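Local structure of designed Anbu Protein (Synthetic construct, 5LOY) at residues 4-9 with 154-159; 52-57 with 88-93; 172-177 with 217-222. The protein is a consensus-designed Anbu protein, a proteasome-like Ntn-hydrolase relative that forms a helical assembly and probably works in protein degradation. All coordinates share one frame; numbering follows the deposited sequence.

Contact 1: residues 4-9 with 154-159; sequences VGIRLD and PILDRV
Val4 opens the contact by presenting CG1 to one methyl of Leu156: Val4 CG1 and Leu156 CD1 are 4.2 Å apart, an ordinary van der Waals distance. The backbone of Val4 is paired with Ala15 of strand 11-21. Gly5 belongs to the other edge of the strand, where its backbone is bonded to Phe144.

Strand 2-8 thus sits between strands 11-21 and 143-147 in one of the two antiparallel sheets, and helix 153-159 lies on the outer face of that sheet. This is one helix-on-sheet interface of the four-layer alpha-beta-beta-alpha sandwich of Ntn hydrolases and proteasome subunits.

Ile6 then brings a second branch against the same leucine, with Ile6 CD1 4.1 Å from Leu156 CD2. Its CG1 lies beside the backbone N (chi1 -55°) and the arm runs on extended, chi2 174°, and this is what carries the delta methyl across to the helix. The two side chains meet at a slant, methyl against methyl. Val4 and Ile6 also touch each other along the strand, Ile6 CG1 being 3.9 Å from Val4 CG1, and together they make a short apolar surface on which the leucine rests. Leu156 reaches it with CG beside its own N, chi1 -67°, and spreads its fork so that CD1 goes to the valine and CD2 to the isoleucine. All three residues are buried, yet the CA atoms of Ile6 and Leu156 are still 9.3 Å apart, so the gap between strand and helix is spanned by side chains alone.

Leu8 continues the inward face, packing on Ile160 just after helix 153-159 and on Leu166 and Ala169 of helix 166-183. On the far side of helix 153-159, Arg158 forms a salt bridge to Asp178 of the second subunit.

Contact 2: residues 52-57 with 88-93; sequences LATTQA and EALREV
Val93 meets Ala57 with both of its methyls, straddling the single CB: Ala57 CB is 3.9 Å from Val93 CG1 and 4.0 Å from Val93 CG2. The second methyl also rests against the backbone, with Val93 CG2 3.9 Å from Ala57 O. With CG1 anti to the backbone N (chi1 170°) and CG2 beside it, the fork of the valine faces helix 52-62. The small alanine lets the backbones come near here, the CA atoms of Ala57 and Val93 being 6.7 Å apart.

One turn back on each helix, Thr54 and Leu90 cross at a slant. Thr54 CG2 touches Leu90 CD1 at 4.0 Å, and the same threonine methyl lies 4.2 Å from Val93 CG1, so it bridges two residues of the other helix. The threonine's two branches are divided: CG2 is turned to the neighbouring helix, while OG1 is hydrogen-bonded to the carbonyl of Phe108.

The axes of the two short segments approach to 9.7 Å, running nearer antiparallel than parallel at 126°. Helices 52-62 and 79-94 form one outer helical layer of the Ntn sandwich, lying over the sheet that contains strand 110-118. Thr54 reaches Ala110 on that strand and Leu90 reaches Phe112.

No hydrogen bond or ion pair joins the two segments. Their contact is made of methyls meeting at van der Waals distance, so it depends on complementary shape and burial, and the one polar group among the four touching side chains is satisfied by a partner outside it.

Contact 3: residues 172-177 with 217-222; sequences CALVSF and RMLRKQ
Leu174 and Val175 grip Leu219 without any flat group between them; the aromatic ring of this region, Phe177, turns off to another side of helix 166-183. The carbonyl O of Ala173, one turn earlier, lies in the plane of that ring at its edge. The ring also meets that of Tyr2, their planes inclined at about 35°. Arg220, which carries the flat guanidinium group nearest the contact, bends its end back toward helix 166-183, where NE forms a salt bridge with Asp178.

Between the two segments, the touching atom on the 217-222 side is Leu219 CD2. It approaches Leu174 at the base of its side chain, Leu219 CD2 lying 3.7 Å from Leu174 CB, and is also 4.1 Å from Leu174 CD1. It comes within 4.4 Å of Val175 CG2 as well, a looser touch. The methyl therefore settles into the nook formed by two consecutive residues. Leu219 reaches it with CG anti to its own backbone N, chi1 -170°, while Leu174 folds CG beside its N at -68°. The two leucines meet at about a right angle, the end of one abutting the flank of the other. No hydrogen bond crosses between the segments, but the Arg220 salt bridge ties the same pair of helices.

Helix 166-183 is covered on several sides: Phe177 faces strands 11-21 and 191-197, Leu174 also reaches Leu191 of the latter, and Leu174 and Val175 together face helix 214-232, where Tyr215, Phe216 and Trp223 extend the apolar lining. That last helix lies against the outside of the layer near the subunit interface, with Leu219 packing on Leu234 of the second subunit.

How the contacts relate
Contacts 1 and 3 are neighbours, their centres 14 Å apart, and they touch through helices 153-159 and 166-183, which follow each other in the chain. Leu156 CD2 lies 3.7 Å from Cys172 SG, and Leu156 CD1 packs 3.6 Å from Ser176 OG. The two contacts follow one another from strand 2-8 through helices 153-159 and 166-183 to helix 214-232, and both reach the second subunit. Contact 2 belongs to the opposite helical layer, with its centre 28 Å from that of contact 1 and 33 Å from that of contact 3. Strand 2-8 starts beside the chain's N-terminus, where Ntn hydrolases carry their nucleophile.

Contact 1: residues 4-9 with 154-159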
ATOM      1  N   VAL A   4      -1.696   0.581 -14.154  1.00 27.60           N
ATOM      2  CA  VAL A   4      -0.256   0.464 -14.170  1.00 28.42           C
ATOM      3  C   VAL A   4       0.290   0.515 -15.585  1.00 28.56           C
ATOM      4  O   VAL A   4      -0.261  -0.105 -16.489  1.00 27.52           O
ATOM      5  CB  VAL A   4       0.192  -0.898 -13.599  1.00 30.46           C
ATOM      6  CG1 VAL A   4       1.699  -0.955 -13.442  1.00 32.06           C
ATOM      7  CG2 VAL A   4      -0.420  -1.101 -12.243  1.00 32.87           C
ATOM      8  N   GLY A   5       1.405   1.222 -15.756  1.00 28.75           N
ATOM      9  CA  GLY A   5       2.141   1.214 -17.012  1.00 28.83           C
ATOM     10  C   GLY A   5       3.577   0.900 -16.717  1.00 29.29           C
ATOM     11  O   GLY A   5       4.148   1.414 -15.729  1.00 28.53           O
ATOM     12  N   ILE A   6       4.172   0.047 -17.561  1.00 31.19           N
ATOM     13  CA  ILE A   6       5.551  -0.444 -17.335  1.00 32.38           C
ATOM     14  C   ILE A   6       6.340  -0.332 -18.597  1.00 33.28           C
ATOM     15  O   ILE A   6       5.863  -0.683 -19.651  1.00 35.77           O
ATOM     16  CB  ILE A   6       5.587  -1.914 -16.904  1.00 32.58           C
ATOM     17  CG1 ILE A   6       4.721  -2.133 -15.688  1.00 32.49           C
ATOM     18  CG2 ILE A   6       6.992  -2.338 -16.533  1.00 34.04           C
ATOM     19  CD1 ILE A   6       4.617  -3.589 -15.307  1.00 32.69           C
ATOM     20  N   ARG A   7       7.573   0.123 -18.485  1.00 36.04           N
ATOM     21  CA  ARG A   7       8.439   0.311 -19.639  1.00 38.59           C
ATOM     22  C   ARG A   7       9.738  -0.518 -19.562  1.00 40.55           C
ATOM     23  O   ARG A   7      10.490  -0.426 -18.603  1.00 42.76           O
ATOM     24  CB  ARG A   7       8.791   1.772 -19.727  1.00 40.94           C
ATOM     25  CG  ARG A   7       9.475   2.128 -21.028  1.00 47.03           C
ATOM     26  CD  ARG A   7      10.415   3.276 -20.810  1.00 50.87           C
ATOM     27  NE  ARG A   7      10.907   3.800 -22.071  1.00 55.85           N
ATOM     28  CZ  ARG A   7      12.020   4.535 -22.189  1.00 59.42           C
ATOM     29  NH1 ARG A   7      12.760   4.832 -21.116  1.00 56.14           N
ATOM     30  NH2 ARG A   7      12.398   4.961 -23.393  1.00 61.35           N
ATOM     31  N   LEU A   8      10.009  -1.310 -20.591  1.00 43.06           N
ATOM     32  CA  LEU A   8      11.137  -2.236 -20.610  1.00 44.32           C
ATOM     33  C   LEU A   8      11.897  -2.096 -21.902  1.00 45.83           C
ATOM     34  O   LEU A   8      11.385  -1.552 -22.873  1.00 43.96           O
ATOM     35  CB  LEU A   8      10.608  -3.660 -20.509  1.00 46.14           C
ATOM     36  CG  LEU A   8       9.515  -3.786 -19.456  1.00 46.18           C
ATOM     37  CD1 LEU A   8       8.501  -4.818 -19.861  1.00 49.00           C
ATOM     38  CD2 LEU A   8      10.114  -4.097 -18.114  1.00 46.83           C
ATOM     39  N   ASP A   9      13.119  -2.610 -21.930  1.00 47.99           N
ATOM     40  CA  ASP A   9      13.887  -2.617 -23.162  1.00 51.09           C
ATOM     41  C   ASP A   9      13.104  -3.312 -24.264  1.00 49.81           C
ATOM     42  O   ASP A   9      13.086  -2.843 -25.397  1.00 48.93           O
ATOM     43  CB  ASP A   9      15.254  -3.298 -22.973  1.00 56.75           C
ATOM     44  CG  ASP A   9      16.233  -2.458 -22.128  1.00 62.70           C
ATOM     45  OD1 ASP A   9      15.897  -1.300 -21.754  1.00 63.21           O
ATOM     46  OD2 ASP A   9      17.344  -2.967 -21.815  1.00 70.29           O
ATOM     47  N   PRO A 154       4.977  -2.721  -3.851  1.00 31.65           N
ATOM     48  CA  PRO A 154       6.144  -3.491  -3.408  1.00 32.48           C
ATOM     49  C   PRO A 154       6.607  -4.579  -4.363  1.00 33.35           C
ATOM     50  O   PRO A 154       7.787  -4.707  -4.619  1.00 32.76           O
ATOM     51  CB  PRO A 154       5.679  -4.088  -2.096  1.00 33.00           C
ATOM     52  CG  PRO A 154       4.745  -3.050  -1.561  1.00 34.33           C
ATOM     53  CD  PRO A 154       3.983  -2.588  -2.770  1.00 32.96           C
ATOM     54  N   ILE A 155       5.680  -5.324  -4.942  1.00 35.40           N
ATOM     55  CA  ILE A 155       6.070  -6.377  -5.868  1.00 34.61           C
ATOM     56  C   ILE A 155       6.691  -5.806  -7.143  1.00 34.50           C
ATOM     57  O   ILE A 155       7.630  -6.380  -7.684  1.00 35.04           O
ATOM     58  CB  ILE A 155       4.897  -7.355  -6.162  1.00 34.59           C
ATOM     59  CG1 ILE A 155       5.407  -8.578  -6.927  1.00 35.19           C
ATOM     60  CG2 ILE A 155       3.776  -6.696  -6.939  1.00 34.57           C
ATOM     61  CD1 ILE A 155       6.379  -9.407  -6.119  1.00 35.27           C
ATOM     62  N   LEU A 156       6.154  -4.695  -7.631  1.00 36.13           N
ATOM     63  CA  LEU A 156       6.723  -4.015  -8.804  1.00 35.49           C
ATOM     64  C   LEU A 156       8.120  -3.503  -8.492  1.00 35.98           C
ATOM     65  O   LEU A 156       9.015  -3.621  -9.318  1.00 39.33           O
ATOM     66  CB  LEU A 156       5.826  -2.853  -9.262  1.00 34.58           C
ATOM     67  CG  LEU A 156       4.476  -3.315  -9.805  1.00 35.92           C
ATOM     68  CD1 LEU A 156       3.411  -2.229  -9.781  1.00 36.18           C
ATOM     69  CD2 LEU A 156       4.629  -3.847 -11.209  1.00 37.50           C
ATOM     70  N   ASP A 157       8.331  -2.933  -7.311  1.00 35.40           N
ATOM     71  CA  ASP A 157       9.695  -2.516  -6.933  1.00 37.09           C
ATOM     72  C   ASP A 157      10.671  -3.707  -6.869  1.00 36.04           C
ATOM     73  O   ASP A 157      11.821  -3.569  -7.208  1.00 35.28           O
ATOM     74  CB  ASP A 157       9.721  -1.771  -5.584  1.00 39.03           C
ATOM     75  CG  ASP A 157       9.272  -0.296  -5.684  1.00 41.95           C
ATOM     76  OD1 ASP A 157       9.431   0.330  -6.765  1.00 43.24           O
ATOM     77  OD2 ASP A 157       8.753   0.237  -4.661  1.00 42.78           O
ATOM     78  N   ARG A 158      10.212  -4.862  -6.409  1.00 37.38           N
ATOM     79  CA  ARG A 158      11.099  -6.011  -6.248  1.00 39.88           C
ATOM     80  C   ARG A 158      11.528  -6.592  -7.573  1.00 39.48           C
ATOM     81  O   ARG A 158      12.655  -7.019  -7.699  1.00 40.57           O
ATOM     82  CB  ARG A 158      10.440  -7.133  -5.432  1.00 42.50           C
ATOM     83  CG  ARG A 158      10.363  -6.875  -3.928  1.00 46.45           C
ATOM     84  CD  ARG A 158       9.601  -7.996  -3.210  1.00 47.88           C
ATOM     85  NE  ARG A 158       9.277  -7.686  -1.822  1.00 47.48           N
ATOM     86  CZ  ARG A 158      10.106  -7.843  -0.793  1.00 45.53           C
ATOM     87  NH1 ARG A 158      11.348  -8.311  -0.978  1.00 44.15           N
ATOM     88  NH2 ARG A 158       9.681  -7.534   0.435  1.00 42.96           N
ATOM     89  N   VAL A 159      10.638  -6.597  -8.551  1.00 37.44           N
ATOM     90  CA  VAL A 159      10.850  -7.360  -9.783  1.00 39.05           C
ATOM     91  C   VAL A 159      11.268  -6.527 -11.012  1.00 38.20           C
ATOM     92  O   VAL A 159      12.171  -6.928 -11.747  1.00 44.27           O
ATOM     93  CB  VAL A 159       9.578  -8.172 -10.112  1.00 38.65           C
ATOM     94  CG1 VAL A 159       9.715  -8.888 -11.434  1.00 41.74           C
ATOM     95  CG2 VAL A 159       9.316  -9.181  -9.017  1.00 39.53           C
TER

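Contact 2: residues 52-57 with 88-93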
ATOM      1  N   LEU A  52     -14.977  10.162 -12.830  1.00 33.45           N
ATOM      2  CA  LEU A  52     -15.421   9.657 -14.131  1.00 33.69           C
ATOM      3  C   LEU A  52     -15.959  10.751 -15.042  1.00 34.52           C
ATOM      4  O   LEU A  52     -15.705  10.736 -16.222  1.00 34.10           O
ATOM      5  CB  LEU A  52     -16.505   8.592 -13.945  1.00 34.98           C
ATOM      6  CG  LEU A  52     -16.969   7.883 -15.234  1.00 36.18           C
ATOM      7  CD1 LEU A  52     -15.841   7.066 -15.835  1.00 34.99           C
ATOM      8  CD2 LEU A  52     -18.154   6.998 -14.982  1.00 37.47           C
ATOM      9  N   ALA A  53     -16.734  11.687 -14.517  1.00 35.92           N
ATOM     10  CA  ALA A  53     -17.207  12.783 -15.367  1.00 37.59           C
ATOM     11  C   ALA A  53     -16.036  13.550 -15.977  1.00 36.64           C
ATOM     12  O   ALA A  53     -16.087  13.953 -17.139  1.00 37.57           O
ATOM     13  CB  ALA A  53     -18.139  13.728 -14.618  1.00 39.20           C
ATOM     14  N   THR A  54     -14.988  13.738 -15.200  1.00 35.54           N
ATOM     15  CA  THR A  54     -13.811  14.439 -15.680  1.00 35.62           C
ATOM     16  C   THR A  54     -13.051  13.606 -16.725  1.00 34.85           C
ATOM     17  O   THR A  54     -12.741  14.108 -17.795  1.00 34.82           O
ATOM     18  CB  THR A  54     -12.888  14.792 -14.509  1.00 35.07           C
ATOM     19  OG1 THR A  54     -13.596  15.642 -13.622  1.00 36.09           O
ATOM     20  CG2 THR A  54     -11.623  15.500 -14.979  1.00 34.69           C
ATOM     21  N   THR A  55     -12.779  12.334 -16.440  1.00 34.12           N
ATOM     22  CA  THR A  55     -12.044  11.535 -17.423  1.00 34.62           C
ATOM     23  C   THR A  55     -12.817  11.407 -18.745  1.00 34.26           C
ATOM     24  O   THR A  55     -12.222  11.508 -19.799  1.00 34.32           O
ATOM     25  CB  THR A  55     -11.652  10.148 -16.911  1.00 34.00           C
ATOM     26  OG1 THR A  55     -12.830   9.398 -16.642  1.00 35.40           O
ATOM     27  CG2 THR A  55     -10.837  10.281 -15.663  1.00 33.64           C
ATOM     28  N   GLN A  56     -14.123  11.212 -18.681  1.00 34.15           N
ATOM     29  CA  GLN A  56     -14.913  11.082 -19.891  1.00 35.35           C
ATOM     30  C   GLN A  56     -14.905  12.376 -20.693  1.00 37.45           C
ATOM     31  O   GLN A  56     -14.954  12.331 -21.909  1.00 38.83           O
ATOM     32  CB  GLN A  56     -16.371  10.701 -19.590  1.00 35.50           C
ATOM     33  CG  GLN A  56     -16.568   9.264 -19.181  1.00 34.76           C
ATOM     34  CD  GLN A  56     -18.041   8.841 -19.090  1.00 36.95           C
ATOM     35  OE1 GLN A  56     -18.946   9.663 -18.944  1.00 38.30           O
ATOM     36  NE2 GLN A  56     -18.279   7.536 -19.185  1.00 36.95           N
ATOM     37  N   ALA A  57     -14.870  13.521 -20.013  1.00 37.74           N
ATOM     38  CA  ALA A  57     -14.838  14.803 -20.701  1.00 37.86           C
ATOM     39  C   ALA A  57     -13.467  15.070 -21.354  1.00 37.12           C
ATOM     40  O   ALA A  57     -13.394  15.662 -22.427  1.00 36.96           O
ATOM     41  CB  ALA A  57     -15.208  15.921 -19.763  1.00 38.05           C
ATOM     42  N   GLU A  88      -3.259  19.417 -21.414  1.00 46.10           N
ATOM     43  CA  GLU A  88      -3.992  20.625 -21.773  1.00 49.97           C
ATOM     44  C   GLU A  88      -5.503  20.388 -21.790  1.00 47.09           C
ATOM     45  O   GLU A  88      -6.276  21.261 -21.434  1.00 46.81           O
ATOM     46  CB  GLU A  88      -3.522  21.168 -23.111  1.00 56.55           C
ATOM     47  CG  GLU A  88      -2.296  22.074 -23.002  1.00 65.14           C
ATOM     48  CD  GLU A  88      -1.599  22.304 -24.361  1.00 73.25           C
ATOM     49  OE1 GLU A  88      -0.372  22.603 -24.375  1.00 78.37           O
ATOM     50  OE2 GLU A  88      -2.281  22.175 -25.422  1.00 75.02           O
ATOM     51  N   ALA A  89      -5.914  19.199 -22.213  1.00 44.02           N
ATOM     52  CA  ALA A  89      -7.324  18.829 -22.225  1.00 42.89           C
ATOM     53  C   ALA A  89      -7.870  18.765 -20.795  1.00 41.61           C
ATOM     54  O   ALA A  89      -8.959  19.247 -20.516  1.00 40.07           O
ATOM     55  CB  ALA A  89      -7.499  17.490 -22.932  1.00 41.38           C
ATOM     56  N   LEU A  90      -7.095  18.156 -19.910  1.00 40.42           N
ATOM     57  CA  LEU A  90      -7.431  18.133 -18.513  1.00 41.35           C
ATOM     58  C   LEU A  90      -7.612  19.538 -17.943  1.00 44.85           C
ATOM     59  O   LEU A  90      -8.581  19.786 -17.238  1.00 46.57           O
ATOM     60  CB  LEU A  90      -6.365  17.362 -17.743  1.00 40.54           C
ATOM     61  CG  LEU A  90      -6.559  17.232 -16.233  1.00 40.86           C
ATOM     62  CD1 LEU A  90      -7.917  16.641 -15.878  1.00 40.31           C
ATOM     63  CD2 LEU A  90      -5.459  16.371 -15.627  1.00 40.20           C
ATOM     64  N   ARG A  91      -6.715  20.474 -18.243  1.00 48.28           N
ATOM     65  CA  ARG A  91      -6.887  21.837 -17.735  1.00 52.40           C
ATOM     66  C   ARG A  91      -8.098  22.544 -18.299  1.00 54.51           C
ATOM     67  O   ARG A  91      -8.748  23.309 -17.587  1.00 56.33           O
ATOM     68  CB  ARG A  91      -5.695  22.698 -18.051  1.00 56.36           C
ATOM     69  CG  ARG A  91      -4.520  22.434 -17.160  1.00 59.98           C
ATOM     70  CD  ARG A  91      -3.283  22.937 -17.859  1.00 66.09           C
ATOM     71  NE  ARG A  91      -2.087  22.675 -17.077  1.00 72.18           N
ATOM     72  CZ  ARG A  91      -0.857  22.710 -17.571  1.00 75.19           C
ATOM     73  NH1 ARG A  91      -0.669  22.979 -18.864  1.00 78.37           N
ATOM     74  NH2 ARG A  91       0.182  22.460 -16.776  1.00 74.44           N
ATOM     75  N   GLU A  92      -8.370  22.326 -19.581  1.00 54.72           N
ATOM     76  CA  GLU A  92      -9.543  22.896 -20.224  1.00 58.25           C
ATOM     77  C   GLU A  92     -10.812  22.375 -19.527  1.00 57.23           C
ATOM     78  O   GLU A  92     -11.706  23.147 -19.230  1.00 59.56           O
ATOM     79  CB  GLU A  92      -9.544  22.602 -21.740  1.00 61.29           C
ATOM     80  CG  GLU A  92     -10.657  23.277 -22.548  1.00 68.48           C
ATOM     81  CD  GLU A  92     -10.413  23.297 -24.078  1.00 74.51           C
ATOM     82  OE1 GLU A  92      -9.233  23.272 -24.510  1.00 76.17           O
ATOM     83  OE2 GLU A  92     -11.408  23.355 -24.862  1.00 78.13           O
ATOM     84  N   VAL A  93     -10.884  21.081 -19.245  1.00 54.15           N
ATOM     85  CA  VAL A  93     -12.055  20.524 -18.567  1.00 53.44           C
ATOM     86  C   VAL A  93     -12.222  21.060 -17.134  1.00 54.20           C
ATOM     87  O   VAL A  93     -13.326  21.407 -16.732  1.00 55.65           O
ATOM     88  CB  VAL A  93     -12.008  18.986 -18.575  1.00 50.39           C
ATOM     89  CG1 VAL A  93     -13.076  18.407 -17.664  1.00 49.75           C
ATOM     90  CG2 VAL A  93     -12.163  18.474 -19.995  1.00 49.86           C
TER

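Contact 3: residues 172-177 with 217-222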
ATOM      1  N   CYS A 172       3.985  -9.842 -13.213  1.00 35.45           N
ATOM      2  CA  CYS A 172       4.179  -8.960 -12.092  1.00 34.41           C
ATOM      3  C   CYS A 172       3.025  -7.981 -11.960  1.00 32.40           C
ATOM      4  O   CYS A 172       2.500  -7.773 -10.879  1.00 33.04           O
ATOM      5  CB  CYS A 172       5.478  -8.224 -12.271  1.00 36.84           C
ATOM      6  SG  CYS A 172       5.970  -7.294 -10.827  1.00 40.87           S
ATOM      7  N   ALA A 173       2.568  -7.417 -13.068  1.00 33.09           N
ATOM      8  CA  ALA A 173       1.351  -6.587 -13.023  1.00 33.21           C
ATOM      9  C   ALA A 173       0.146  -7.349 -12.461  1.00 31.53           C
ATOM     10  O   ALA A 173      -0.569  -6.837 -11.616  1.00 30.18           O
ATOM     11  CB  ALA A 173       1.009  -6.051 -14.405  1.00 35.30           C
ATOM     12  N   LEU A 174      -0.063  -8.578 -12.909  1.00 31.64           N
ATOM     13  CA  LEU A 174      -1.230  -9.333 -12.465  1.00 33.60           C
ATOM     14  C   LEU A 174      -1.200  -9.665 -10.963  1.00 34.26           C
ATOM     15  O   LEU A 174      -2.211  -9.560 -10.256  1.00 33.50           O
ATOM     16  CB  LEU A 174      -1.400 -10.591 -13.309  1.00 35.05           C
ATOM     17  CG  LEU A 174      -1.796 -10.276 -14.756  1.00 36.29           C
ATOM     18  CD1 LEU A 174      -1.890 -11.544 -15.578  1.00 38.38           C
ATOM     19  CD2 LEU A 174      -3.139  -9.551 -14.827  1.00 36.85           C
ATOM     20  N   VAL A 175      -0.026 -10.028 -10.484  1.00 33.67           N
ATOM     21  CA  VAL A 175       0.174 -10.312  -9.079  1.00 35.39           C
ATOM     22  C   VAL A 175      -0.038  -9.038  -8.246  1.00 33.12           C
ATOM     23  O   VAL A 175      -0.666  -9.066  -7.175  1.00 33.27           O
ATOM     24  CB  VAL A 175       1.600 -10.907  -8.886  1.00 37.54           C
ATOM     25  CG1 VAL A 175       2.049 -10.821  -7.452  1.00 38.43           C
ATOM     26  CG2 VAL A 175       1.607 -12.343  -9.377  1.00 39.67           C
ATOM     27  N   SER A 176       0.467  -7.920  -8.756  1.00 32.27           N
ATOM     28  CA  SER A 176       0.183  -6.599  -8.183  1.00 32.31           C
ATOM     29  C   SER A 176      -1.329  -6.332  -8.029  1.00 32.18           C
ATOM     30  O   SER A 176      -1.767  -5.784  -7.013  1.00 32.43           O
ATOM     31  CB  SER A 176       0.804  -5.509  -9.052  1.00 32.72           C
ATOM     32  OG  SER A 176       0.714  -4.257  -8.398  1.00 32.97           O
ATOM     33  N   PHE A 177      -2.117  -6.713  -9.032  1.00 32.20           N
ATOM     34  CA  PHE A 177      -3.555  -6.558  -8.936  1.00 33.11           C
ATOM     35  C   PHE A 177      -4.168  -7.500  -7.939  1.00 34.44           C
ATOM     36  O   PHE A 177      -5.093  -7.130  -7.216  1.00 35.86           O
ATOM     37  CB  PHE A 177      -4.231  -6.737 -10.291  1.00 34.28           C
ATOM     38  CG  PHE A 177      -4.292  -5.478 -11.068  1.00 34.40           C
ATOM     39  CD1 PHE A 177      -3.183  -5.041 -11.773  1.00 34.11           C
ATOM     40  CD2 PHE A 177      -5.434  -4.693 -11.066  1.00 35.04           C
ATOM     41  CE1 PHE A 177      -3.206  -3.854 -12.474  1.00 33.47           C
ATOM     42  CE2 PHE A 177      -5.458  -3.487 -11.755  1.00 36.22           C
ATOM     43  CZ  PHE A 177      -4.340  -3.063 -12.451  1.00 35.62           C
ATOM     44  N   ARG A 217      -6.949 -17.329 -12.496  1.00 45.70           N
ATOM     45  CA  ARG A 217      -7.208 -18.232 -11.369  1.00 50.01           C
ATOM     46  C   ARG A 217      -6.022 -19.106 -11.012  1.00 51.25           C
ATOM     47  O   ARG A 217      -5.706 -19.242  -9.846  1.00 51.00           O
ATOM     48  CB  ARG A 217      -8.358 -19.166 -11.660  1.00 55.76           C
ATOM     49  CG  ARG A 217      -9.712 -18.608 -11.300  1.00 62.13           C
ATOM     50  CD  ARG A 217     -10.763 -19.723 -11.283  1.00 67.93           C
ATOM     51  NE  ARG A 217     -12.085 -19.121 -11.228  1.00 71.78           N
ATOM     52  CZ  ARG A 217     -13.219 -19.761 -11.465  1.00 81.16           C
ATOM     53  NH1 ARG A 217     -13.220 -21.051 -11.798  1.00 86.35           N
ATOM     54  NH2 ARG A 217     -14.365 -19.094 -11.384  1.00 82.57           N
ATOM     55  N   MET A 218      -5.374 -19.692 -12.015  1.00 51.99           N
ATOM     56  CA  MET A 218      -4.195 -20.501 -11.787  1.00 54.02           C
ATOM     57  C   MET A 218      -3.092 -19.673 -11.161  1.00 49.71           C
ATOM     58  O   MET A 218      -2.415 -20.121 -10.256  1.00 47.81           O
ATOM     59  CB  MET A 218      -3.672 -21.118 -13.076  1.00 61.84           C
ATOM     60  CG  MET A 218      -3.106 -22.517 -12.898  1.00 70.42           C
ATOM     61  SD  MET A 218      -2.615 -23.393 -14.423  1.00 84.58           S
ATOM     62  CE  MET A 218      -2.098 -22.143 -15.624  1.00 77.59           C
ATOM     63  N   LEU A 219      -2.897 -18.469 -11.667  1.00 46.91           N
ATOM     64  CA  LEU A 219      -1.819 -17.627 -11.202  1.00 46.35           C
ATOM     65  C   LEU A 219      -2.023 -17.297  -9.732  1.00 47.04           C
ATOM     66  O   LEU A 219      -1.104 -17.434  -8.919  1.00 52.43           O
ATOM     67  CB  LEU A 219      -1.754 -16.353 -12.034  1.00 46.30           C
ATOM     68  CG  LEU A 219      -0.562 -15.422 -11.886  1.00 48.20           C
ATOM     69  CD1 LEU A 219       0.678 -16.135 -12.396  1.00 51.57           C
ATOM     70  CD2 LEU A 219      -0.756 -14.136 -12.679  1.00 49.96           C
ATOM     71  N   ARG A 220      -3.224 -16.868  -9.370  1.00 45.19           N
ATOM     72  CA  ARG A 220      -3.488 -16.470  -7.998  1.00 44.14           C
ATOM     73  C   ARG A 220      -3.262 -17.634  -7.034  1.00 44.64           C
ATOM     74  O   ARG A 220      -2.702 -17.475  -5.963  1.00 44.02           O
ATOM     75  CB  ARG A 220      -4.905 -15.944  -7.869  1.00 45.63           C
ATOM     76  CG  ARG A 220      -5.126 -14.662  -8.650  1.00 47.56           C
ATOM     77  CD  ARG A 220      -6.573 -14.231  -8.602  1.00 51.34           C
ATOM     78  NE  ARG A 220      -6.722 -13.249  -7.544  1.00 56.73           N
ATOM     79  CZ  ARG A 220      -7.834 -12.551  -7.321  1.00 61.46           C
ATOM     80  NH1 ARG A 220      -8.906 -12.759  -8.090  1.00 59.45           N
ATOM     81  NH2 ARG A 220      -7.870 -11.640  -6.322  1.00 61.15           N
ATOM     82  N   LYS A 221      -3.706 -18.806  -7.435  1.00 45.77           N
ATOM     83  CA  LYS A 221      -3.650 -19.963  -6.595  1.00 47.52           C
ATOM     84  C   LYS A 221      -2.210 -20.421  -6.406  1.00 47.72           C
ATOM     85  O   LYS A 221      -1.837 -20.811  -5.320  1.00 48.32           O
ATOM     86  CB  LYS A 221      -4.519 -21.052  -7.207  1.00 50.98           C
ATOM     87  CG  LYS A 221      -4.417 -22.432  -6.590  1.00 55.40           C
ATOM     88  CD  LYS A 221      -5.299 -23.378  -7.396  1.00 60.53           C
ATOM     89  CE  LYS A 221      -4.691 -24.758  -7.574  1.00 64.09           C
ATOM     90  NZ  LYS A 221      -4.909 -25.550  -6.340  1.00 66.72           N
ATOM     91  N   GLN A 222      -1.399 -20.383  -7.454  1.00 47.13           N
ATOM     92  CA  GLN A 222      -0.013 -20.803  -7.330  1.00 46.27           C
ATOM     93  C   GLN A 222       0.827 -19.758  -6.607  1.00 45.99           C
ATOM     94  O   GLN A 222       1.775 -20.122  -5.911  1.00 48.11           O
ATOM     95  CB  GLN A 222       0.598 -21.094  -8.682  1.00 47.02           C
ATOM     96  CG  GLN A 222       0.018 -22.361  -9.312  1.00 51.21           C
ATOM     97  CD  GLN A 222       0.760 -22.795 -10.570  1.00 52.90           C
ATOM     98  OE1 GLN A 222       1.905 -22.424 -10.746  1.00 56.61           O
ATOM     99  NE2 GLN A 222       0.122 -23.563 -11.437  1.00 53.71           N
TER